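Local atomic coordinates of PrgZ (Enterococcus faecalis, PDB entry 4FAJ), a protein that serves as a membrane-anchored extracellular pheromone receptor, a substrate-binding protein that binds a peptide and probably hands it on for uptake. Residues A341-L351 with F429-L438; T411-D419 with R456-L466. All coordinates share one frame; numbering follows the deposited sequence.

Contact 1 of 2, residues A341-L351 with F429-L438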
loop_
_atom_site.group_PDB
_atom_site.type_symbol
_atom_site.label_atom_id
_atom_site.label_comp_id
_atom_site.label_asym_id
_atom_site.label_seq_id
_atom_site.Cartn_x
_atom_site.Cartn_y
_atom_site.Cartn_z
ATOM N N ALA A 341 8.464 -9.180 24.215
ATOM C CA ALA A 341 8.126 -8.176 25.233
ATOM C C ALA A 341 7.432 -6.969 24.601
ATOM O O ALA A 341 6.441 -6.482 25.126
ATOM C CB ALA A 341 9.359 -7.735 25.994
ATOM N N ILE A 342 7.957 -6.502 23.473
ATOM C CA ILE A 342 7.374 -5.357 22.763
ATOM C C ILE A 342 5.933 -5.685 22.354
ATOM O O ILE A 342 5.005 -4.904 22.627
ATOM C CB ILE A 342 8.233 -4.948 21.534
ATOM C CG1 ILE A 342 9.574 -4.352 21.995
ATOM C CG2 ILE A 342 7.496 -3.946 20.639
ATOM C CD1 ILE A 342 10.577 -4.157 20.846
ATOM N N ASN A 343 5.744 -6.852 21.740
ATOM C CA ASN A 343 4.412 -7.286 21.324
ATOM C C ASN A 343 3.412 -7.318 22.485
ATOM O O ASN A 343 2.327 -6.755 22.384
ATOM C CB ASN A 343 4.457 -8.668 20.672
ATOM C CG ASN A 343 3.080 -9.201 20.366
ATOM O OD1 ASN A 343 2.346 -8.620 19.564
ATOM N ND2 ASN A 343 2.703 -10.286 21.027
ATOM N N TYR A 344 3.771 -7.981 23.578
ATOM C CA TYR A 344 2.844 -8.113 24.711
ATOM C C TYR A 344 2.567 -6.787 25.430
ATOM O O TYR A 344 1.533 -6.641 26.102
ATOM C CB TYR A 344 3.341 -9.165 25.705
ATOM C CG TYR A 344 3.079 -10.580 25.252
ATOM C CD1 TYR A 344 1.782 -11.055 25.116
ATOM C CD2 TYR A 344 4.126 -11.444 24.952
ATOM C CE1 TYR A 344 1.534 -12.352 24.714
ATOM C CE2 TYR A 344 3.889 -12.741 24.542
ATOM C CZ TYR A 344 2.590 -13.189 24.416
ATOM O OH TYR A 344 2.353 -14.483 24.002
ATOM N N ALA A 345 3.477 -5.825 25.287
ATOM C CA ALA A 345 3.344 -4.546 25.969
ATOM C C ALA A 345 2.342 -3.587 25.315
ATOM O O ALA A 345 1.936 -2.610 25.951
ATOM C CB ALA A 345 4.704 -3.865 26.089
ATOM N N ILE A 346 1.953 -3.835 24.063
ATOM C CA ILE A 346 1.067 -2.893 23.354
ATOM C C ILE A 346 -0.413 -3.107 23.691
ATOM O O ILE A 346 -0.998 -4.145 23.357
ATOM C CB ILE A 346 1.242 -2.934 21.813
ATOM C CG1 ILE A 346 2.710 -2.749 21.408
ATOM C CG2 ILE A 346 0.393 -1.843 21.159
ATOM C CD1 ILE A 346 3.401 -1.659 22.111
ATOM N N ASP A 347 -1.001 -2.126 24.374
ATOM C CA ASP A 347 -2.422 -2.132 24.683
ATOM C C ASP A 347 -3.176 -1.591 23.472
ATOM O O ASP A 347 -3.476 -0.395 23.382
ATOM C CB ASP A 347 -2.709 -1.315 25.936
ATOM C CG ASP A 347 -4.157 -1.418 26.400
ATOM O OD1 ASP A 347 -5.009 -1.977 25.683
ATOM O OD2 ASP A 347 -4.440 -0.910 27.505
ATOM N N ARG A 348 -3.491 -2.499 22.553
ATOM C CA ARG A 348 -4.115 -2.134 21.275
ATOM C C ARG A 348 -5.517 -1.554 21.456
ATOM O O ARG A 348 -5.885 -0.613 20.754
ATOM C CB ARG A 348 -4.169 -3.353 20.352
ATOM C CG ARG A 348 -2.801 -3.873 19.959
ATOM C CD ARG A 348 -2.876 -5.230 19.254
ATOM N NE ARG A 348 -1.549 -5.692 18.866
ATOM C CZ ARG A 348 -0.639 -6.199 19.696
ATOM N NH1 ARG A 348 -0.892 -6.341 20.998
ATOM N NH2 ARG A 348 0.540 -6.577 19.219
ATOM N N GLU A 349 -6.297 -2.110 22.386
ATOM C CA GLU A 349 -7.662 -1.630 22.595
ATOM C C GLU A 349 -7.685 -0.188 23.081
ATOM O O GLU A 349 -8.509 0.601 22.628
ATOM C CB GLU A 349 -8.461 -2.535 23.552
ATOM C CG GLU A 349 -8.668 -3.973 23.047
ATOM C CD GLU A 349 -9.436 -4.078 21.722
ATOM O OE1 GLU A 349 -10.036 -3.080 21.261
ATOM O OE2 GLU A 349 -9.442 -5.182 21.140
ATOM N N SER A 350 -6.784 0.165 23.996
ATOM C CA SER A 350 -6.680 1.553 24.457
ATOM C C SER A 350 -6.291 2.504 23.329
ATOM O O SER A 350 -6.851 3.596 23.214
ATOM C CB SER A 350 -5.685 1.676 25.608
ATOM O OG SER A 350 -6.207 1.065 26.770
ATOM N N LEU A 351 -5.357 2.084 22.482
ATOM C CA LEU A 351 -4.955 2.901 21.330
ATOM C C LEU A 351 -6.132 3.212 20.411
ATOM O O LEU A 351 -6.375 4.368 20.088
ATOM C CB LEU A 351 -3.861 2.192 20.521
ATOM C CG LEU A 351 -3.412 2.801 19.191
ATOM C CD1 LEU A 351 -2.719 4.118 19.420
ATOM C CD2 LEU A 351 -2.477 1.827 18.480
ATOM N N PHE A 429 2.212 7.412 22.092
ATOM C CA PHE A 429 1.423 6.433 22.835
ATOM C C PHE A 429 2.225 5.133 22.968
ATOM O O PHE A 429 2.318 4.557 24.052
ATOM C CB PHE A 429 0.083 6.166 22.128
ATOM C CG PHE A 429 -0.736 5.075 22.762
ATOM C CD1 PHE A 429 -1.696 5.369 23.713
ATOM C CD2 PHE A 429 -0.544 3.747 22.398
ATOM C CE1 PHE A 429 -2.447 4.360 24.304
ATOM C CE2 PHE A 429 -1.295 2.736 22.972
ATOM C CZ PHE A 429 -2.249 3.043 23.933
ATOM N N LEU A 430 2.809 4.679 21.862
ATOM C CA LEU A 430 3.599 3.449 21.878
ATOM C C LEU A 430 4.823 3.592 22.767
ATOM O O LEU A 430 5.175 2.672 23.520
ATOM C CB LEU A 430 4.013 3.062 20.457
ATOM C CG LEU A 430 2.840 2.624 19.574
ATOM C CD1 LEU A 430 3.279 2.500 18.117
ATOM C CD2 LEU A 430 2.214 1.322 20.073
ATOM N N GLN A 431 5.473 4.744 22.674
ATOM C CA GLN A 431 6.613 5.054 23.528
ATOM C C GLN A 431 6.283 4.845 25.010
ATOM O O GLN A 431 7.011 4.153 25.727
ATOM C CB GLN A 431 7.069 6.487 23.259
ATOM C CG GLN A 431 8.087 7.039 24.235
ATOM C CD GLN A 431 8.270 8.528 24.055
ATOM O OE1 GLN A 431 7.292 9.272 23.952
ATOM N NE2 GLN A 431 9.507 8.974 24.030
ATOM N N GLY A 432 5.174 5.424 25.458
ATOM C CA GLY A 432 4.730 5.288 26.848
ATOM C C GLY A 432 4.390 3.861 27.251
ATOM O O GLY A 432 4.676 3.456 28.367
ATOM N N GLN A 433 3.775 3.110 26.333
ATOM C CA GLN A 433 3.456 1.691 26.556
ATOM C C GLN A 433 4.711 0.842 26.715
ATOM O O GLN A 433 4.791 0.001 27.616
ATOM C CB GLN A 433 2.639 1.143 25.399
ATOM C CG GLN A 433 1.311 1.826 25.253
ATOM C CD GLN A 433 0.298 1.331 26.235
ATOM O OE1 GLN A 433 0.040 0.127 26.338
ATOM N NE2 GLN A 433 -0.309 2.254 26.957
ATOM N N LEU A 434 5.688 1.071 25.846
ATOM C CA LEU A 434 6.917 0.302 25.889
ATOM C C LEU A 434 7.719 0.660 27.147
ATOM O O LEU A 434 8.181 -0.222 27.867
ATOM C CB LEU A 434 7.730 0.516 24.615
ATOM C CG LEU A 434 7.119 -0.114 23.358
ATOM C CD1 LEU A 434 7.973 0.204 22.135
ATOM C CD2 LEU A 434 6.946 -1.619 23.520
ATOM N N GLN A 435 7.839 1.952 27.429
ATOM C CA GLN A 435 8.553 2.408 28.631
ATOM C C GLN A 435 7.892 1.911 29.919
ATOM O O GLN A 435 8.585 1.590 30.874
ATOM C CB GLN A 435 8.727 3.937 28.613
ATOM C CG GLN A 435 9.713 4.367 27.524
ATOM C CD GLN A 435 9.991 5.862 27.444
ATOM O OE1 GLN A 435 10.941 6.272 26.789
ATOM N NE2 GLN A 435 9.163 6.673 28.085
ATOM N N ASP A 436 6.565 1.790 29.920
ATOM C CA ASP A 436 5.828 1.343 31.111
ATOM C C ASP A 436 5.970 -0.150 31.435
ATOM O O ASP A 436 5.839 -0.539 32.602
ATOM C CB ASP A 436 4.335 1.677 30.984
ATOM C CG ASP A 436 3.582 1.525 32.310
ATOM O OD1 ASP A 436 4.065 2.051 33.342
ATOM O OD2 ASP A 436 2.506 0.880 32.325
ATOM N N SER A 437 6.194 -0.981 30.421
ATOM C CA SER A 437 6.300 -2.433 30.618
ATOM C C SER A 437 7.715 -2.991 30.509
ATOM O O SER A 437 7.979 -4.094 30.993
ATOM C CB SER A 437 5.409 -3.172 29.617
ATOM O OG SER A 437 4.050 -3.041 29.963
ATOM N N LEU A 438 8.609 -2.258 29.854
ATOM C CA LEU A 438 9.994 -2.675 29.716
ATOM C C LEU A 438 10.834 -1.726 30.560
ATOM O O LEU A 438 11.397 -0.753 30.049
ATOM C CB LEU A 438 10.440 -2.663 28.256
ATOM C CG LEU A 438 9.894 -3.796 27.374
ATOM C CD1 LEU A 438 8.379 -3.770 27.303
ATOM C CD2 LEU A 438 10.480 -3.709 25.973
HETATM O O HOH W 1 2.622 -1.502 28.303
#
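Leu351 lies over one face of the Phe429 ring, its CD1 4.1 Å from the ring centroid in a CH-pi contact 27° off the normal. The ring reaches this place because CG stands anti to the backbone N (chi1 175°), and its far edge meets Ser350 CB and Asp347 O near the ring plane. One turn along, Gln433 bends at chi2 and brings OE1 to Asp347 N, which donates at 3.2 Å from above the amide carbonyl plane. Asp347 also caps helix 348-356, its OD1 taking Ser350 N. A water then ties the backbones together, giving its protons to Ala345 O and Gln433 O and accepting from Ser437 OG. On the apolar side Leu434 CD2 touches both Ile342 CG2 (3.7 Å) and Ile346 CD1 (3.8 Å), and Ala345 CB packs on Ser437 CB at 3.7 Å. The axes of segments 341-345 and 429-437 cross at 114°, 9.3 Å apart. Helix 421-437 packs against the break between helices 336-345 and 348-356; strand 528-539 meets Leu351 and Leu430, strand 442-448 backs Leu434, and helix 391-402 covers Ala345 and Leu438.

Contact 2 of 2, residues T411-D419 with R456-L466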
loop_
_atom_site.group_PDB
_atom_site.type_symbol
_atom_site.label_atom_id
_atom_site.label_comp_id
_atom_site.label_asym_id
_atom_site.label_seq_id
_atom_site.Cartn_x
_atom_site.Cartn_y
_atom_site.Cartn_z
ATOM N N THR A 411 20.492 0.630 26.132
ATOM C CA THR A 411 19.140 0.231 26.514
ATOM C C THR A 411 18.181 1.281 25.978
ATOM O O THR A 411 17.460 1.938 26.738
ATOM C CB THR A 411 19.005 0.105 28.034
ATOM O OG1 THR A 411 19.479 1.306 28.658
ATOM C CG2 THR A 411 19.821 -1.058 28.522
ATOM N N SER A 412 18.203 1.427 24.655
ATOM C CA SER A 412 17.479 2.482 23.967
ATOM C C SER A 412 17.047 2.043 22.565
ATOM O O SER A 412 17.803 1.377 21.850
ATOM C CB SER A 412 18.360 3.730 23.872
ATOM O OG SER A 412 17.889 4.617 22.878
ATOM N N LEU A 413 15.832 2.435 22.184
ATOM C CA LEU A 413 15.297 2.144 20.861
ATOM C C LEU A 413 14.664 3.393 20.270
ATOM O O LEU A 413 13.872 4.062 20.928
ATOM C CB LEU A 413 14.253 1.035 20.935
ATOM C CG LEU A 413 14.760 -0.356 21.299
ATOM C CD1 LEU A 413 13.593 -1.313 21.416
ATOM C CD2 LEU A 413 15.775 -0.859 20.277
ATOM N N ASP A 414 15.016 3.699 19.029
ATOM C CA ASP A 414 14.394 4.797 18.313
ATOM C C ASP A 414 13.187 4.315 17.505
ATOM O O ASP A 414 13.212 3.222 16.937
ATOM C CB ASP A 414 15.383 5.466 17.370
ATOM C CG ASP A 414 14.775 6.663 16.685
ATOM O OD1 ASP A 414 14.431 7.618 17.408
ATOM O OD2 ASP A 414 14.592 6.626 15.446
ATOM N N LEU A 415 12.149 5.151 17.457
ATOM C CA LEU A 415 10.916 4.856 16.746
ATOM C C LEU A 415 10.645 5.928 15.682
ATOM O O LEU A 415 10.315 7.076 16.011
ATOM C CB LEU A 415 9.749 4.791 17.742
ATOM C CG LEU A 415 8.344 4.575 17.174
ATOM C CD1 LEU A 415 8.310 3.393 16.202
ATOM C CD2 LEU A 415 7.346 4.371 18.305
ATOM N N LEU A 416 10.792 5.552 14.415
ATOM C CA LEU A 416 10.501 6.444 13.293
ATOM C C LEU A 416 9.002 6.514 13.021
ATOM O O LEU A 416 8.315 5.485 12.972
ATOM C CB LEU A 416 11.210 5.985 12.010
ATOM C CG LEU A 416 12.710 6.217 11.878
ATOM C CD1 LEU A 416 13.175 5.845 10.468
ATOM C CD2 LEU A 416 13.080 7.664 12.228
ATOM N N VAL A 417 8.509 7.731 12.833
ATOM C CA VAL A 417 7.121 7.963 12.494
ATOM C C VAL A 417 7.030 9.108 11.494
ATOM O O VAL A 417 7.912 9.968 11.426
ATOM C CB VAL A 417 6.272 8.307 13.741
ATOM C CG1 VAL A 417 6.354 7.191 14.784
ATOM C CG2 VAL A 417 6.700 9.655 14.355
ATOM N N SER A 418 5.956 9.102 10.715
ATOM C CA SER A 418 5.629 10.218 9.833
ATOM C C SER A 418 5.353 11.467 10.684
ATOM O O SER A 418 4.890 11.353 11.818
ATOM C CB SER A 418 4.418 9.856 8.985
ATOM O OG SER A 418 3.972 10.970 8.219
ATOM N N ASP A 419 5.660 12.658 10.171
ATOM C CA ASP A 419 5.526 13.871 11.000
ATOM C C ASP A 419 4.109 14.488 11.042
ATOM O O ASP A 419 3.938 15.604 11.533
ATOM C CB ASP A 419 6.597 14.918 10.648
ATOM C CG ASP A 419 6.574 15.332 9.196
ATOM O OD1 ASP A 419 5.695 14.870 8.443
ATOM O OD2 ASP A 419 7.456 16.129 8.808
ATOM N N ARG A 456 14.873 5.865 4.375
ATOM C CA ARG A 456 15.463 5.184 5.524
ATOM C C ARG A 456 14.958 3.743 5.663
ATOM O O ARG A 456 15.714 2.869 6.058
ATOM C CB ARG A 456 15.230 5.984 6.802
ATOM C CG ARG A 456 16.028 7.282 6.813
ATOM C CD ARG A 456 15.892 8.036 8.112
ATOM N NE ARG A 456 16.374 7.258 9.247
ATOM C CZ ARG A 456 16.457 7.716 10.493
ATOM N NH1 ARG A 456 16.105 8.969 10.782
ATOM N NH2 ARG A 456 16.907 6.916 11.451
ATOM N N LEU A 457 13.698 3.497 5.315
ATOM C CA LEU A 457 13.173 2.126 5.303
ATOM C C LEU A 457 13.895 1.285 4.259
ATOM O O LEU A 457 14.298 0.163 4.549
ATOM C CB LEU A 457 11.669 2.093 5.024
ATOM C CG LEU A 457 10.768 2.460 6.204
ATOM C CD1 LEU A 457 9.348 2.661 5.712
ATOM C CD2 LEU A 457 10.833 1.386 7.325
ATOM N N THR A 458 14.072 1.845 3.058
ATOM C CA THR A 458 14.747 1.134 1.969
ATOM C C THR A 458 16.180 0.778 2.344
ATOM O O THR A 458 16.638 -0.311 2.025
ATOM C CB THR A 458 14.731 1.940 0.643
ATOM O OG1 THR A 458 13.382 2.199 0.258
ATOM C CG2 THR A 458 15.432 1.172 -0.495
ATOM N N LYS A 459 16.870 1.686 3.038
ATOM C CA LYS A 459 18.257 1.465 3.456
ATOM C C LYS A 459 18.390 0.725 4.794
ATOM O O LYS A 459 19.504 0.422 5.221
ATOM C CB LYS A 459 19.008 2.808 3.530
ATOM C CG LYS A 459 19.100 3.528 2.182
ATOM C CD LYS A 459 19.691 4.934 2.332
ATOM C CE LYS A 459 20.042 5.550 0.980
ATOM N NZ LYS A 459 21.395 5.134 0.501
ATOM N N LYS A 460 17.263 0.433 5.445
ATOM C CA LYS A 460 17.236 -0.158 6.799
ATOM C C LYS A 460 17.934 0.715 7.845
ATOM O O LYS A 460 18.510 0.223 8.823
ATOM C CB LYS A 460 17.785 -1.594 6.804
ATOM C CG LYS A 460 17.070 -2.537 5.840
ATOM C CD LYS A 460 17.536 -3.977 6.024
ATOM C CE LYS A 460 16.672 -4.974 5.253
ATOM N NZ LYS A 460 16.726 -4.764 3.778
ATOM N N ASP A 461 17.841 2.023 7.647
ATOM C CA ASP A 461 18.433 3.010 8.547
ATOM C C ASP A 461 17.394 3.341 9.618
ATOM O O ASP A 461 16.890 4.462 9.713
ATOM C CB ASP A 461 18.848 4.255 7.752
ATOM C CG ASP A 461 19.615 5.272 8.590
ATOM O OD1 ASP A 461 20.016 4.960 9.733
ATOM O OD2 ASP A 461 19.826 6.400 8.091
ATOM N N PHE A 462 17.070 2.332 10.415
ATOM C CA PHE A 462 16.099 2.475 11.483
ATOM C C PHE A 462 16.254 1.356 12.506
ATOM O O PHE A 462 16.947 0.370 12.269
ATOM C CB PHE A 462 14.677 2.503 10.920
ATOM C CG PHE A 462 14.160 1.157 10.496
ATOM C CD1 PHE A 462 14.459 0.647 9.246
ATOM C CD2 PHE A 462 13.366 0.400 11.350
ATOM C CE1 PHE A 462 13.977 -0.593 8.853
ATOM C CE2 PHE A 462 12.886 -0.839 10.961
ATOM C CZ PHE A 462 13.193 -1.334 9.714
ATOM N N THR A 463 15.588 1.534 13.632
ATOM C CA THR A 463 15.530 0.538 14.678
ATOM C C THR A 463 14.103 -0.004 14.748
ATOM O O THR A 463 13.857 -1.149 14.346
ATOM C CB THR A 463 15.998 1.160 15.997
ATOM O OG1 THR A 463 17.364 1.557 15.841
ATOM C CG2 THR A 463 15.870 0.178 17.151
ATOM N N LEU A 464 13.172 0.823 15.217
ATOM C CA LEU A 464 11.742 0.549 15.110
ATOM C C LEU A 464 11.118 1.520 14.118
ATOM O O LEU A 464 11.545 2.677 13.988
ATOM C CB LEU A 464 11.020 0.734 16.449
ATOM C CG LEU A 464 11.364 -0.134 17.643
ATOM C CD1 LEU A 464 10.706 0.471 18.873
ATOM C CD2 LEU A 464 10.898 -1.567 17.409
ATOM N N SER A 465 10.045 1.069 13.481
ATOM C CA SER A 465 9.322 1.900 12.533
ATOM C C SER A 465 7.812 1.704 12.647
ATOM O O SER A 465 7.332 0.573 12.607
ATOM C CB SER A 465 9.772 1.541 11.125
ATOM O OG SER A 465 8.984 2.191 10.147
ATOM N N LEU A 466 7.074 2.806 12.771
ATOM C CA LEU A 466 5.617 2.764 12.684
ATOM C C LEU A 466 5.256 2.909 11.216
ATOM O O LEU A 466 5.188 4.025 10.684
ATOM C CB LEU A 466 4.971 3.887 13.496
ATOM C CG LEU A 466 3.441 3.960 13.440
ATOM C CD1 LEU A 466 2.832 2.634 13.872
ATOM C CD2 LEU A 466 2.922 5.087 14.328
HETATM O O HOH W 2 14.398 3.955 14.196
HETATM O O HOH W 3 17.722 2.889 18.537
HETATM O O HOH W 4 4.091 6.667 10.709
#
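Leu415 CD1 packs on Leu464 CB at 3.8 Å, on the sheet face these two leucines share, and Val417 CG1 lies against Leu466 CB. Further toward the start of the strand, Leu413 CD2 presses on Thr463 CG2 at 3.3 Å, tighter than usual for two methyl groups. Leu416 points to the other face. With CG anti to its carbonyl carbon (chi1 -75°), it sets CD1 against Phe462 CB and both methyls over one face of the Arg456 guanidinium, CD2 being 3.6 Å from NH1. That guanidinium is held side-on: NE and NH2 both donate in its plane to Asp461 O, NE at 2.9 Å. Between the backbones, Leu464 N bonds to Asp414 O, Leu416 N to Leu464 O and Leu466 N to Leu416 O, in parallel strand pairing. At the polar edge a water accepts from Thr463 N and lies 3.0 Å from Asp414 OD2, with Leu464 O also within its reach; Asp414 OD1 turns to Thr444 and Thr446 on strand 442-448. Another water joins Ser418 N to Leu466 O where the direct pairing has ended. Leu457, Ser418 and Leu466 also touch the bound peptide. The result is a join made of main-chain bonds and aliphatic packing, with the Arg456 guanidinium gripping the Asp461 carbonyl in the turn after helix 450-459 and water bridging the strands where they part.

Contacts 1 and 2 have centres about 17 Å apart and belong to one layered alpha/beta region, within the part of the chain characteristic of solute-binding protein family 5. Their segments alternate along the chain: 341-351, 411-419, 429-438, 456-466. Strand 412-418 leads into helix 421-437, which is followed by strand 442-448, parallel to 412-418 and beside it: a beta-alpha-beta crossover. The helix of contact 1 thus packs on the sheet of contact 2, with Leu430 CB 4.2 Å from Leu415 CD2 and Leu434 CD1 4.3 Å from Leu464 CD1. Contact 1 packs helices on one another beside the sheet; contact 2 pairs two of its strands, 412-418 and 464-470, and carries residues that reach the bound peptide.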